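Local coordinates for protein probable zinc protease (Pseudomonas aeruginosa, PDB 4NNZ) that probably acts as a zinc metallopeptidase of the M16 family, forming one subunit of a heterodimeric protease, at residues S285-G290 / A330-Q335; L293-S298 / S314-V319; D338-P343 / A405-F410; P245-G250 / L415-V420; L268-A273 / R351-M356. All coordinates share one frame; numbering follows the deposited sequence.

Interaction 1 (S285-G290 / A330-Q335)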
# COMPACT_ATOMS: atom_id res chain seq x y z
N SER A 285 -13.57 -35.10 -0.08
CA SER A 285 -14.64 -36.00 0.13
C SER A 285 -15.97 -35.33 0.01
O SER A 285 -16.86 -35.82 -0.64
CB SER A 285 -14.54 -36.50 1.53
OG SER A 285 -13.60 -35.75 2.20
N ARG A 286 -16.12 -34.25 0.72
CA ARG A 286 -17.34 -33.50 0.66
C ARG A 286 -17.70 -32.72 -0.60
O ARG A 286 -18.84 -32.73 -0.98
CB ARG A 286 -17.47 -32.67 1.89
CG ARG A 286 -17.25 -33.48 3.12
CD ARG A 286 -17.55 -32.69 4.35
NE ARG A 286 -17.35 -33.48 5.53
CZ ARG A 286 -17.63 -33.09 6.75
NH1 ARG A 286 -18.13 -31.91 6.96
NH2 ARG A 286 -17.40 -33.90 7.76
N LEU A 287 -16.77 -31.98 -1.19
CA LEU A 287 -17.12 -31.13 -2.32
C LEU A 287 -16.75 -31.61 -3.69
O LEU A 287 -17.47 -31.43 -4.62
CB LEU A 287 -16.57 -29.74 -2.10
CG LEU A 287 -17.09 -29.10 -0.86
CD1 LEU A 287 -16.66 -27.66 -0.80
CD2 LEU A 287 -18.59 -29.19 -0.82
N GLU A 288 -15.56 -32.17 -3.81
CA GLU A 288 -15.12 -32.85 -5.01
C GLU A 288 -15.83 -34.15 -5.31
O GLU A 288 -16.22 -34.44 -6.42
CB GLU A 288 -13.65 -33.13 -4.91
CG GLU A 288 -12.99 -33.16 -6.23
CD GLU A 288 -11.54 -33.54 -6.13
OE1 GLU A 288 -10.80 -32.94 -5.34
OE2 GLU A 288 -11.14 -34.45 -6.86
N ARG A 289 -15.88 -35.00 -4.32
CA ARG A 289 -16.66 -36.18 -4.39
C ARG A 289 -17.87 -35.79 -3.61
O ARG A 289 -17.88 -34.76 -3.04
CB ARG A 289 -15.91 -37.32 -3.74
CG ARG A 289 -14.55 -37.52 -4.35
CD ARG A 289 -13.95 -38.86 -4.01
NE ARG A 289 -13.83 -39.08 -2.59
CZ ARG A 289 -12.84 -38.62 -1.85
NH1 ARG A 289 -11.90 -37.92 -2.42
NH2 ARG A 289 -12.79 -38.89 -0.57
N GLY A 290 -18.92 -36.57 -3.62
CA GLY A 290 -19.96 -36.43 -2.62
C GLY A 290 -20.89 -35.26 -2.82
O GLY A 290 -21.81 -35.08 -2.08
N ALA A 330 -20.83 -20.89 -1.71
CA ALA A 330 -21.82 -21.37 -0.79
C ALA A 330 -21.40 -22.67 -0.18
O ALA A 330 -21.63 -22.90 0.97
CB ALA A 330 -23.13 -21.55 -1.50
N GLY A 331 -20.82 -23.54 -0.98
CA GLY A 331 -20.27 -24.77 -0.50
C GLY A 331 -19.09 -24.65 0.44
O GLY A 331 -19.01 -25.38 1.38
N LEU A 332 -18.17 -23.77 0.16
CA LEU A 332 -17.07 -23.54 1.05
C LEU A 332 -17.50 -22.98 2.39
O LEU A 332 -16.97 -23.38 3.39
CB LEU A 332 -16.05 -22.63 0.40
CG LEU A 332 -15.32 -23.28 -0.76
CD1 LEU A 332 -14.64 -22.26 -1.63
CD2 LEU A 332 -14.33 -24.32 -0.31
N TRP A 333 -18.44 -22.07 2.41
CA TRP A 333 -18.90 -21.51 3.65
C TRP A 333 -19.53 -22.59 4.49
O TRP A 333 -19.38 -22.60 5.67
CB TRP A 333 -19.85 -20.35 3.42
CG TRP A 333 -19.22 -19.01 3.36
CD1 TRP A 333 -19.21 -18.19 2.30
CD2 TRP A 333 -18.52 -18.33 4.39
NE1 TRP A 333 -18.55 -17.06 2.59
CE2 TRP A 333 -18.12 -17.12 3.87
CE3 TRP A 333 -18.20 -18.63 5.70
CZ2 TRP A 333 -17.42 -16.21 4.61
CZ3 TRP A 333 -17.51 -17.74 6.42
CH2 TRP A 333 -17.12 -16.54 5.88
N LYS A 334 -20.20 -23.52 3.85
CA LYS A 334 -20.82 -24.59 4.57
C LYS A 334 -19.81 -25.42 5.30
O LYS A 334 -20.00 -25.77 6.42
CB LYS A 334 -21.53 -25.49 3.58
CG LYS A 334 -22.98 -25.73 3.91
CD LYS A 334 -23.52 -26.91 3.13
CE LYS A 334 -23.40 -28.22 3.90
NZ LYS A 334 -24.67 -28.99 3.94
N GLN A 335 -18.74 -25.74 4.63
CA GLN A 335 -17.65 -26.45 5.25
C GLN A 335 -16.96 -25.67 6.34
O GLN A 335 -16.58 -26.22 7.31
CB GLN A 335 -16.67 -26.89 4.19
CG GLN A 335 -17.33 -27.77 3.16
CD GLN A 335 -18.07 -28.92 3.78
OE1 GLN A 335 -17.59 -29.52 4.72
NE2 GLN A 335 -19.24 -29.22 3.28
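Arg286 and Gln335 meet with their flat ends turned almost perpendicular, the guanidinium and amide planes standing 84° apart. The arginine runs fully extended from CG to NE, which lays its CD against the amide oxygen: Arg286 CD lies 3.2 Å from Gln335 OE1. Further along, the same oxygen sits at the guanidinium edge, close to its plane, and accepts a weak hydrogen bond from Arg286 NH1 at 3.3 Å. The glutamine offers OE1 because its own chain folds at the second torsion (chi2 -52°), which turns OE1 toward the arginine. A stronger claim on Arg286 NH1 comes from Asp338, one turn farther along the partner helix, through a salt bridge; the glutamine is therefore a second, softer partner of a group probably positioned mainly by the Asp338 salt bridge.

Both segments belong to the helical layer on one face of the five-stranded mixed sheet of this M16 half, helix 282-288 being a short element beside the long helix 325-341. Leu287 is aimed at the long helix where Gly331 leaves its surface bare of side chain. Leu287 CD1 reaches 3.9 Å from Gly331 O, and an apolar contact joins Leu287 CD1 to Leu332 CD2 at 4.1 Å. Gln335 adds its stem from a direction about at right angles to that of Leu332, its CG lying 4.0 Å from Leu287 CD1 as the two side chains pass one another head to tail. Leu332 starts out facing away, yet its branch returns to Leu287 while also touching Leu247 and Met249 of the sheet beneath.

Interaction 2 (L293-S298 / S314-V319)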
# COMPACT_ATOMS: atom_id res chain seq x y z
N LEU A 293 -19.34 -30.41 -6.31
CA LEU A 293 -19.31 -28.97 -6.43
C LEU A 293 -18.08 -28.39 -7.13
O LEU A 293 -18.19 -27.50 -7.92
CB LEU A 293 -19.47 -28.39 -5.05
CG LEU A 293 -19.80 -26.93 -4.95
CD1 LEU A 293 -21.02 -26.64 -5.77
CD2 LEU A 293 -20.07 -26.64 -3.51
N VAL A 294 -16.92 -28.90 -6.82
CA VAL A 294 -15.70 -28.34 -7.32
C VAL A 294 -14.97 -29.37 -8.13
O VAL A 294 -15.12 -30.53 -7.91
CB VAL A 294 -14.82 -27.90 -6.16
CG1 VAL A 294 -15.59 -26.97 -5.28
CG2 VAL A 294 -14.41 -29.08 -5.34
N ALA A 295 -14.24 -28.94 -9.13
CA ALA A 295 -13.24 -29.74 -9.79
C ALA A 295 -12.02 -30.03 -8.94
O ALA A 295 -11.47 -31.11 -8.98
CB ALA A 295 -12.81 -29.06 -11.07
N GLY A 296 -11.54 -29.01 -8.25
CA GLY A 296 -10.45 -29.13 -7.32
C GLY A 296 -10.54 -28.03 -6.32
O GLY A 296 -11.19 -27.07 -6.56
N ALA A 297 -9.94 -28.19 -5.17
CA ALA A 297 -9.93 -27.18 -4.17
C ALA A 297 -8.70 -27.31 -3.30
O ALA A 297 -8.30 -28.38 -2.96
CB ALA A 297 -11.18 -27.27 -3.34
N SER A 298 -8.10 -26.19 -2.95
CA SER A 298 -6.91 -26.20 -2.13
C SER A 298 -6.90 -25.15 -1.06
O SER A 298 -7.77 -24.33 -0.98
CB SER A 298 -5.69 -26.07 -2.98
OG SER A 298 -5.80 -24.95 -3.78
N SER A 314 -8.78 -22.14 -2.47
CA SER A 314 -8.88 -22.14 -3.89
C SER A 314 -9.76 -23.26 -4.42
O SER A 314 -9.54 -24.39 -4.10
CB SER A 314 -7.50 -22.31 -4.44
OG SER A 314 -7.27 -21.39 -5.43
N ALA A 315 -10.74 -22.94 -5.22
CA ALA A 315 -11.53 -23.98 -5.81
C ALA A 315 -11.88 -23.61 -7.21
O ALA A 315 -12.02 -22.48 -7.51
CB ALA A 315 -12.78 -24.20 -5.01
N THR A 316 -12.02 -24.59 -8.05
CA THR A 316 -12.52 -24.35 -9.36
C THR A 316 -13.80 -25.15 -9.47
O THR A 316 -13.92 -26.18 -8.86
CB THR A 316 -11.50 -24.67 -10.45
OG1 THR A 316 -11.37 -26.07 -10.57
CG2 THR A 316 -10.18 -24.13 -10.08
N PRO A 317 -14.79 -24.64 -10.16
CA PRO A 317 -16.11 -25.26 -10.16
C PRO A 317 -16.22 -26.49 -11.03
O PRO A 317 -15.47 -26.59 -11.96
CB PRO A 317 -17.01 -24.15 -10.65
CG PRO A 317 -16.15 -23.29 -11.44
CD PRO A 317 -14.77 -23.40 -10.92
N ASN A 318 -17.15 -27.38 -10.74
CA ASN A 318 -17.29 -28.54 -11.56
C ASN A 318 -18.07 -28.04 -12.72
O ASN A 318 -19.25 -27.90 -12.67
CB ASN A 318 -18.07 -29.63 -10.85
CG ASN A 318 -18.42 -30.79 -11.76
OD1 ASN A 318 -18.27 -30.72 -12.95
ND2 ASN A 318 -18.89 -31.85 -11.18
N VAL A 319 -17.35 -27.73 -13.77
CA VAL A 319 -17.91 -27.17 -14.97
C VAL A 319 -18.82 -28.12 -15.70
O VAL A 319 -19.72 -27.70 -16.40
CB VAL A 319 -16.83 -26.64 -15.87
CG1 VAL A 319 -17.43 -26.08 -17.13
CG2 VAL A 319 -16.07 -25.56 -15.15
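Backbone hydrogen bonds tie segment 293-298 to segment 314-319. At one end Ser314 N donates to Ser298 O over 2.8 Å; the return bond from Ser298 N is short, and the position of its acceptor is less certain. Thr316 N reaches Gly296 O at 3.0 Å, and at Ala295, where the chain turns a corner, Ala295 N donates to Thr316 O at 2.8 Å with a bent N-H...O angle of 137°. Last comes Asn318 N to Leu293 O at 3.0 Å, its donor standing above the carbonyl plane. The Asn318 amide itself looks outside the pair, its ND2 bonded to Glu292 O and its OD1 to Lys321 N.

Around this framework the side chains are small. Ala297 and Ala315 share one face and touch CB to CB at 3.8 Å, joined by Val294, whose CG1 lies 4.0 Å from Ala315 CB. That branch is directed by chi1 -55°, which sets CG1 opposite the carbonyl carbon. On the other face Thr316 OG1 approaches Ala295 CB at 3.4 Å. Leu287 packs on Val294, while Val328 of helix 325-341 packs on Ala315 and Pro317. The whole is an antiparallel beta hairpin, strands 294-301 and 309-317, whose first strand is outermost, within this chain, in the five-stranded mixed sheet.

Interaction 3 (D338-P343 / A405-F410)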
# COMPACT_ATOMS: atom_id res chain seq x y z
N ASP A 338 -19.20 -25.78 9.38
CA ASP A 338 -19.22 -27.03 10.05
C ASP A 338 -18.17 -27.04 11.11
O ASP A 338 -18.38 -27.56 12.17
CB ASP A 338 -18.97 -28.14 9.05
CG ASP A 338 -18.89 -29.49 9.69
OD1 ASP A 338 -18.11 -29.69 10.61
OD2 ASP A 338 -19.60 -30.40 9.24
N LEU A 339 -17.03 -26.48 10.82
CA LEU A 339 -15.99 -26.41 11.80
C LEU A 339 -16.38 -25.58 12.97
O LEU A 339 -15.98 -25.86 14.06
CB LEU A 339 -14.73 -25.86 11.19
CG LEU A 339 -14.12 -26.74 10.13
CD1 LEU A 339 -13.11 -25.95 9.34
CD2 LEU A 339 -13.51 -27.96 10.76
N LYS A 340 -17.08 -24.49 12.73
CA LYS A 340 -17.52 -23.65 13.80
C LYS A 340 -18.53 -24.33 14.66
O LYS A 340 -18.48 -24.20 15.85
CB LYS A 340 -18.14 -22.38 13.26
CG LYS A 340 -17.17 -21.46 12.59
CD LYS A 340 -17.90 -20.51 11.68
CE LYS A 340 -17.10 -19.27 11.45
NZ LYS A 340 -17.94 -18.08 11.61
N GLN A 341 -19.49 -24.98 14.03
CA GLN A 341 -20.50 -25.76 14.72
C GLN A 341 -20.02 -27.01 15.40
O GLN A 341 -20.46 -27.33 16.48
CB GLN A 341 -21.62 -26.13 13.78
CG GLN A 341 -22.78 -25.17 13.74
CD GLN A 341 -23.59 -25.31 12.48
OE1 GLN A 341 -23.07 -25.70 11.46
NE2 GLN A 341 -24.87 -25.01 12.55
N ASN A 342 -19.19 -27.78 14.72
CA ASN A 342 -18.79 -29.07 15.26
C ASN A 342 -17.31 -29.27 15.36
O ASN A 342 -16.62 -29.44 14.35
CB ASN A 342 -19.35 -30.17 14.40
CG ASN A 342 -20.75 -29.89 13.98
OD1 ASN A 342 -21.47 -29.27 14.72
ND2 ASN A 342 -21.13 -30.31 12.79
N PRO A 343 -16.80 -29.34 16.57
CA PRO A 343 -15.39 -29.59 16.75
C PRO A 343 -15.07 -30.92 16.13
O PRO A 343 -15.83 -31.85 16.31
CB PRO A 343 -15.28 -29.71 18.25
CG PRO A 343 -16.26 -28.72 18.73
CD PRO A 343 -17.40 -28.77 17.77
N ALA A 405 -10.63 -21.21 16.77
CA ALA A 405 -10.00 -20.44 15.73
C ALA A 405 -10.90 -20.21 14.55
O ALA A 405 -10.90 -19.16 13.98
CB ALA A 405 -8.70 -21.08 15.29
N ALA A 406 -11.66 -21.23 14.18
CA ALA A 406 -12.59 -21.13 13.07
C ALA A 406 -13.68 -20.13 13.30
O ALA A 406 -14.09 -19.48 12.40
CB ALA A 406 -13.19 -22.47 12.76
N ARG A 407 -14.18 -20.08 14.51
CA ARG A 407 -15.19 -19.12 14.84
C ARG A 407 -14.68 -17.73 14.77
O ARG A 407 -15.39 -16.82 14.43
CB ARG A 407 -15.72 -19.35 16.22
CG ARG A 407 -16.64 -20.52 16.37
CD ARG A 407 -16.73 -20.87 17.83
NE ARG A 407 -17.51 -19.88 18.52
CZ ARG A 407 -18.80 -19.70 18.29
NH1 ARG A 407 -19.42 -20.48 17.40
NH2 ARG A 407 -19.48 -18.76 18.94
N THR A 408 -13.47 -17.56 15.24
CA THR A 408 -12.83 -16.29 15.26
C THR A 408 -12.50 -15.75 13.90
O THR A 408 -12.76 -14.62 13.62
CB THR A 408 -11.58 -16.37 16.13
OG1 THR A 408 -11.95 -16.89 17.39
CG2 THR A 408 -10.97 -15.05 16.34
N TYR A 409 -11.92 -16.56 13.05
CA TYR A 409 -11.34 -16.05 11.83
C TYR A 409 -12.11 -16.18 10.54
O TYR A 409 -11.92 -15.39 9.67
CB TYR A 409 -9.93 -16.54 11.69
CG TYR A 409 -9.07 -16.04 12.79
CD1 TYR A 409 -8.69 -14.73 12.84
CD2 TYR A 409 -8.65 -16.87 13.79
CE1 TYR A 409 -7.91 -14.26 13.85
CE2 TYR A 409 -7.88 -16.41 14.80
CZ TYR A 409 -7.51 -15.11 14.83
OH TYR A 409 -6.74 -14.65 15.84
N PHE A 410 -12.97 -17.15 10.44
CA PHE A 410 -13.69 -17.31 9.22
C PHE A 410 -14.94 -16.48 9.22
O PHE A 410 -16.01 -16.96 9.08
CB PHE A 410 -13.98 -18.77 8.97
CG PHE A 410 -12.75 -19.60 8.82
CD1 PHE A 410 -11.64 -19.06 8.25
CD2 PHE A 410 -12.70 -20.88 9.26
CE1 PHE A 410 -10.49 -19.78 8.12
CE2 PHE A 410 -11.56 -21.62 9.13
CZ PHE A 410 -10.45 -21.06 8.56
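Lys340 meets Ala406, Arg407 and Phe410 because its chain is nearly straight through chi2 and chi3 (160° and 156°) and turns only at its last torsion, chi4 -133°, so the ammonium end is carried across the end of helix 399-409. The contact joins the C-terminal end of helix 325-341 to that of helix 399-409, two of the helices that accompany the five-stranded mixed sheet in this M16 half.

On the way, Lys340 CE passes 3.2 Å from Ala406 O, and at the tip Lys340 NZ makes a weak hydrogen bond of 3.4 Å to the O of Phe410, which is the first residue after that helix to leave helical geometry. The negative end of the helix dipole would probably favour a positive group here. Arg407 runs alongside the start of the lysine, its CG 3.9 Å from Lys340 CB, before bending at chi3.

On the inner side, Leu339 CB rests 4.0 Å from Ala406 CB. Beyond them, Ile271 of helix 262-276 packs on both Leu339 and Phe410, and the Phe410 ring also meets Phe311 edge-to-face. The Lys340 carbonyl oxygen accepts a hydrogen bond from Gln403 NE2. Without bonding to it, Arg407 NH1 lies 4.1 Å from Lys340 O, which sits near the guanidinium plane at its edge.

Interaction 4 (P245-G250 / L415-V420)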
# COMPACT_ATOMS: atom_id res chain seq x y z
N PRO A 245 -13.04 -20.81 -14.92
CA PRO A 245 -13.46 -19.92 -13.84
C PRO A 245 -13.02 -20.44 -12.50
O PRO A 245 -13.05 -21.61 -12.31
CB PRO A 245 -14.96 -19.99 -13.92
CG PRO A 245 -15.23 -20.28 -15.33
CD PRO A 245 -14.13 -21.14 -15.82
N ASN A 246 -12.62 -19.58 -11.59
CA ASN A 246 -12.17 -20.04 -10.30
C ASN A 246 -12.29 -19.05 -9.17
O ASN A 246 -12.41 -17.88 -9.39
CB ASN A 246 -10.77 -20.62 -10.39
CG ASN A 246 -9.73 -19.58 -10.66
OD1 ASN A 246 -9.69 -19.01 -11.71
ND2 ASN A 246 -8.88 -19.35 -9.68
N LEU A 247 -12.27 -19.55 -7.96
CA LEU A 247 -12.58 -18.79 -6.80
C LEU A 247 -11.42 -18.74 -5.87
O LEU A 247 -10.80 -19.73 -5.64
CB LEU A 247 -13.75 -19.42 -6.07
CG LEU A 247 -14.42 -18.56 -5.02
CD1 LEU A 247 -15.07 -17.37 -5.65
CD2 LEU A 247 -15.43 -19.37 -4.28
N ILE A 248 -11.13 -17.57 -5.36
CA ILE A 248 -10.11 -17.42 -4.36
C ILE A 248 -10.73 -16.78 -3.15
O ILE A 248 -11.32 -15.78 -3.26
CB ILE A 248 -9.00 -16.52 -4.88
CG1 ILE A 248 -8.67 -16.87 -6.32
CG2 ILE A 248 -7.78 -16.58 -4.00
CD1 ILE A 248 -7.38 -16.29 -6.81
N MET A 249 -10.58 -17.39 -2.00
CA MET A 249 -11.00 -16.78 -0.75
C MET A 249 -9.86 -16.66 0.22
O MET A 249 -9.17 -17.60 0.47
CB MET A 249 -12.10 -17.58 -0.12
CG MET A 249 -13.39 -17.55 -0.90
SD MET A 249 -14.57 -18.73 -0.30
CE MET A 249 -15.08 -18.00 1.22
N GLY A 250 -9.66 -15.49 0.79
CA GLY A 250 -8.61 -15.30 1.76
C GLY A 250 -9.10 -14.71 3.05
O GLY A 250 -9.87 -13.83 3.03
N LEU A 415 -12.67 -11.38 5.13
CA LEU A 415 -12.62 -12.03 3.87
C LEU A 415 -12.35 -11.14 2.68
O LEU A 415 -12.95 -10.12 2.53
CB LEU A 415 -13.94 -12.74 3.64
CG LEU A 415 -14.21 -13.27 2.25
CD1 LEU A 415 -13.38 -14.50 2.02
CD2 LEU A 415 -15.66 -13.59 2.10
N THR A 416 -11.42 -11.56 1.84
CA THR A 416 -11.25 -11.08 0.49
C THR A 416 -11.56 -12.25 -0.42
O THR A 416 -10.96 -13.26 -0.33
CB THR A 416 -9.82 -10.66 0.20
OG1 THR A 416 -9.32 -9.90 1.26
CG2 THR A 416 -9.76 -9.85 -1.00
N LEU A 417 -12.53 -12.07 -1.28
CA LEU A 417 -12.92 -13.09 -2.20
C LEU A 417 -12.81 -12.58 -3.62
O LEU A 417 -13.25 -11.52 -3.90
CB LEU A 417 -14.35 -13.52 -1.92
CG LEU A 417 -15.01 -14.42 -2.94
CD1 LEU A 417 -16.05 -15.26 -2.29
CD2 LEU A 417 -15.59 -13.63 -4.06
N ALA A 418 -12.20 -13.35 -4.50
CA ALA A 418 -12.09 -12.94 -5.88
C ALA A 418 -12.58 -13.96 -6.88
O ALA A 418 -12.23 -15.08 -6.79
CB ALA A 418 -10.68 -12.57 -6.18
N GLN A 419 -13.34 -13.54 -7.87
CA GLN A 419 -13.77 -14.40 -8.94
C GLN A 419 -12.89 -14.14 -10.13
O GLN A 419 -12.77 -13.04 -10.56
CB GLN A 419 -15.22 -14.15 -9.30
CG GLN A 419 -16.14 -14.15 -8.10
CD GLN A 419 -17.61 -14.31 -8.40
OE1 GLN A 419 -18.12 -13.84 -9.39
NE2 GLN A 419 -18.29 -14.95 -7.51
N VAL A 420 -12.26 -15.17 -10.63
CA VAL A 420 -11.45 -15.00 -11.78
C VAL A 420 -12.16 -15.61 -12.94
O VAL A 420 -12.38 -16.77 -12.97
CB VAL A 420 -10.12 -15.69 -11.62
CG1 VAL A 420 -9.20 -15.32 -12.74
CG2 VAL A 420 -9.51 -15.34 -10.29
O HOH W 1 -8.77 -11.21 3.28
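Met249 and Leu417 form the close-packed heart of this contact, running alongside one another in the same direction, with Met249 CG 3.8 Å from Leu417 CD1. Leu247 crosses the same leucine at a slant, its CD1 4.0 Å from Leu417 CG, and Leu415 CD1 comes up to Met249 CB at the same separation. These residues share a face with Gln419, and helix 325-341 covers it through Val328, Glu329 and Leu325. Met249 bends at chi3 (72°), which brings its methyl CE back to within 4.0 Å of Leu415 CD1.

On the opposite face the apolar contacts are longer. Ile248 stands against the bare methyl of Ala418 and leans on Val420, Ile248 CD1 lying 4.2 Å from Val420 CG2, and helix 140-152 closes over it, Phe148 touching Ile248 and Thr416. Looseness is confined to the ends: at one, Pro245 and Asn246 are partly exposed, with Asn246 OD1 3.3 Å from Val420 CB; at the other, a water donates to Gly250 O.

Between the faces run six backbone hydrogen bonds, in three hydrogen-bonded pairs: Asn246 with Val420, Ile248 with Ala418 and Gly250 with Thr416. With strands 233-240 and 309-317 flanking them, the two segments form interior strands of the five-stranded sheet. Because those flanking strands take further main-chain groups, a mostly apolar set of side chains can be buried; the polar Gln419 keeps a partner in Glu326.

Interaction 5 (L268-A273 / R351-M356)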
# COMPACT_ATOMS: atom_id res chain seq x y z
N LEU A 268 -4.83 -22.97 13.15
CA LEU A 268 -5.03 -22.65 11.76
C LEU A 268 -4.29 -23.55 10.78
O LEU A 268 -4.79 -23.86 9.74
CB LEU A 268 -4.74 -21.18 11.52
CG LEU A 268 -5.82 -20.27 12.03
CD1 LEU A 268 -5.37 -18.85 11.95
CD2 LEU A 268 -7.10 -20.46 11.27
N ARG A 269 -3.08 -23.93 11.11
CA ARG A 269 -2.32 -24.82 10.27
C ARG A 269 -3.00 -26.15 10.17
O ARG A 269 -3.11 -26.70 9.11
CB ARG A 269 -0.93 -24.98 10.85
CG ARG A 269 -0.36 -23.67 11.30
CD ARG A 269 0.99 -23.80 11.93
NE ARG A 269 1.85 -24.72 11.23
CZ ARG A 269 2.97 -25.20 11.73
NH1 ARG A 269 3.35 -24.86 12.92
NH2 ARG A 269 3.70 -26.03 11.04
N LEU A 270 -3.47 -26.63 11.30
CA LEU A 270 -4.19 -27.85 11.39
C LEU A 270 -5.49 -27.77 10.60
O LEU A 270 -5.88 -28.73 10.00
CB LEU A 270 -4.47 -28.18 12.85
CG LEU A 270 -3.75 -29.30 13.59
CD1 LEU A 270 -3.74 -30.57 12.79
CD2 LEU A 270 -2.34 -28.93 13.94
N ILE A 271 -6.15 -26.64 10.60
CA ILE A 271 -7.38 -26.50 9.84
C ILE A 271 -7.14 -26.65 8.36
O ILE A 271 -7.94 -27.23 7.67
CB ILE A 271 -8.12 -25.19 10.17
CG1 ILE A 271 -8.83 -25.31 11.49
CG2 ILE A 271 -9.20 -24.87 9.16
CD1 ILE A 271 -9.11 -23.98 12.12
N GLY A 272 -6.03 -26.14 7.87
CA GLY A 272 -5.73 -26.30 6.48
C GLY A 272 -5.56 -27.73 6.10
O GLY A 272 -6.00 -28.15 5.09
N ALA A 273 -4.90 -28.47 6.95
CA ALA A 273 -4.67 -29.87 6.74
C ALA A 273 -5.95 -30.66 6.75
O ALA A 273 -6.11 -31.58 6.00
CB ALA A 273 -3.69 -30.38 7.76
N ARG A 351 -5.07 -38.11 12.56
CA ARG A 351 -4.68 -38.64 11.27
C ARG A 351 -4.10 -37.51 10.49
O ARG A 351 -3.13 -37.67 9.80
CB ARG A 351 -5.91 -39.17 10.54
CG ARG A 351 -5.76 -39.34 9.05
CD ARG A 351 -7.09 -39.57 8.38
NE ARG A 351 -7.79 -38.33 8.11
CZ ARG A 351 -7.95 -37.80 6.91
NH1 ARG A 351 -6.92 -37.58 6.12
NH2 ARG A 351 -9.16 -37.50 6.50
N VAL A 352 -4.77 -36.39 10.55
CA VAL A 352 -4.33 -35.20 9.88
C VAL A 352 -3.06 -34.60 10.44
O VAL A 352 -2.25 -34.12 9.71
CB VAL A 352 -5.50 -34.21 9.77
CG1 VAL A 352 -5.05 -32.79 9.53
CG2 VAL A 352 -6.43 -34.66 8.68
N ARG A 353 -2.92 -34.59 11.75
CA ARG A 353 -1.72 -34.09 12.36
C ARG A 353 -0.52 -34.94 12.06
O ARG A 353 0.57 -34.44 11.90
CB ARG A 353 -1.88 -33.99 13.85
CG ARG A 353 -0.83 -33.13 14.52
CD ARG A 353 -0.82 -33.35 16.00
NE ARG A 353 -2.16 -33.47 16.52
CZ ARG A 353 -2.49 -33.34 17.78
NH1 ARG A 353 -1.57 -33.07 18.66
NH2 ARG A 353 -3.73 -33.48 18.16
N ALA A 354 -0.71 -36.24 12.07
CA ALA A 354 0.39 -37.14 11.94
C ALA A 354 1.05 -37.01 10.62
O ALA A 354 2.24 -37.03 10.50
CB ALA A 354 -0.08 -38.55 12.15
N GLN A 355 0.24 -36.94 9.60
CA GLN A 355 0.73 -36.80 8.26
C GLN A 355 1.45 -35.50 8.00
O GLN A 355 2.35 -35.44 7.20
CB GLN A 355 -0.31 -37.16 7.21
CG GLN A 355 0.01 -38.51 6.60
CD GLN A 355 -1.07 -39.08 5.72
OE1 GLN A 355 -1.72 -38.38 4.98
NE2 GLN A 355 -1.25 -40.37 5.79
N MET A 356 1.03 -34.46 8.68
CA MET A 356 1.71 -33.20 8.62
C MET A 356 3.09 -33.29 9.19
O MET A 356 4.03 -32.73 8.68
CB MET A 356 0.93 -32.20 9.43
CG MET A 356 0.66 -30.91 8.74
SD MET A 356 -0.26 -29.78 9.78
CE MET A 356 0.97 -28.55 10.11
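Ala273 and Val352 make the tightest touch between these two helices, Ala273 CB meeting Val352 CG1 at 3.3 Å. The valine branch gets there by standing opposite its own backbone N (chi1 160°). Beside it, Met356 lays its sulfur 4.0 Å from Ala273 CB and, bending at chi3, carries its methyl on to Arg269, where Met356 CE lies 3.8 Å from Arg269 NH2. The two long side chains cross at about a right angle. Leu270 completes the set: its CD1 sits 4.2 Å from Val352 CG1 and 4.0 Å from Arg353 CB.

The axes of segments 268-273 and 351-356 cross at 101° and are 9.5 Å apart at their nearest. Outside this shell, Leu394 of helix 386-396 touches Arg269, Leu270 and Met356 alike, so a third helix closes the group. Arg269 is held in turn by a salt bridge from its NH1 to Asp390 and a hydrogen bond to Asn266.

No hydrogen bond spans the two segments. Cohesion across this near-perpendicular helix crossing therefore rests on apolar and sulfur contacts. The arginine's charge is met by Asp390 of helix 386-396, with Asn266 of its own helix as a further partner, while Met356 CE meets the guanidinium obliquely.

How the interactions relate
All five interactions lie in the half of the chain built round the five-stranded sheet, not in the half with the six-stranded one. Interactions 2 and 4 adjoin in that sheet, their centres about 12 Å apart, and are probably joined by a hydrogen bond from Leu247 N to Ala315 O. Interaction 1 packs on both: Leu293 touches Gly331, and Met249 meets Leu332 and Trp333. Helix 325-341 carries interaction 1 on to interaction 3, whose centre is about 15 Å away. Ile271 then links interaction 3 to interaction 5, the most distant from interaction 4 at about 23 Å between centres. A bound PEG lies about 14 Å from the Arg269 side chain.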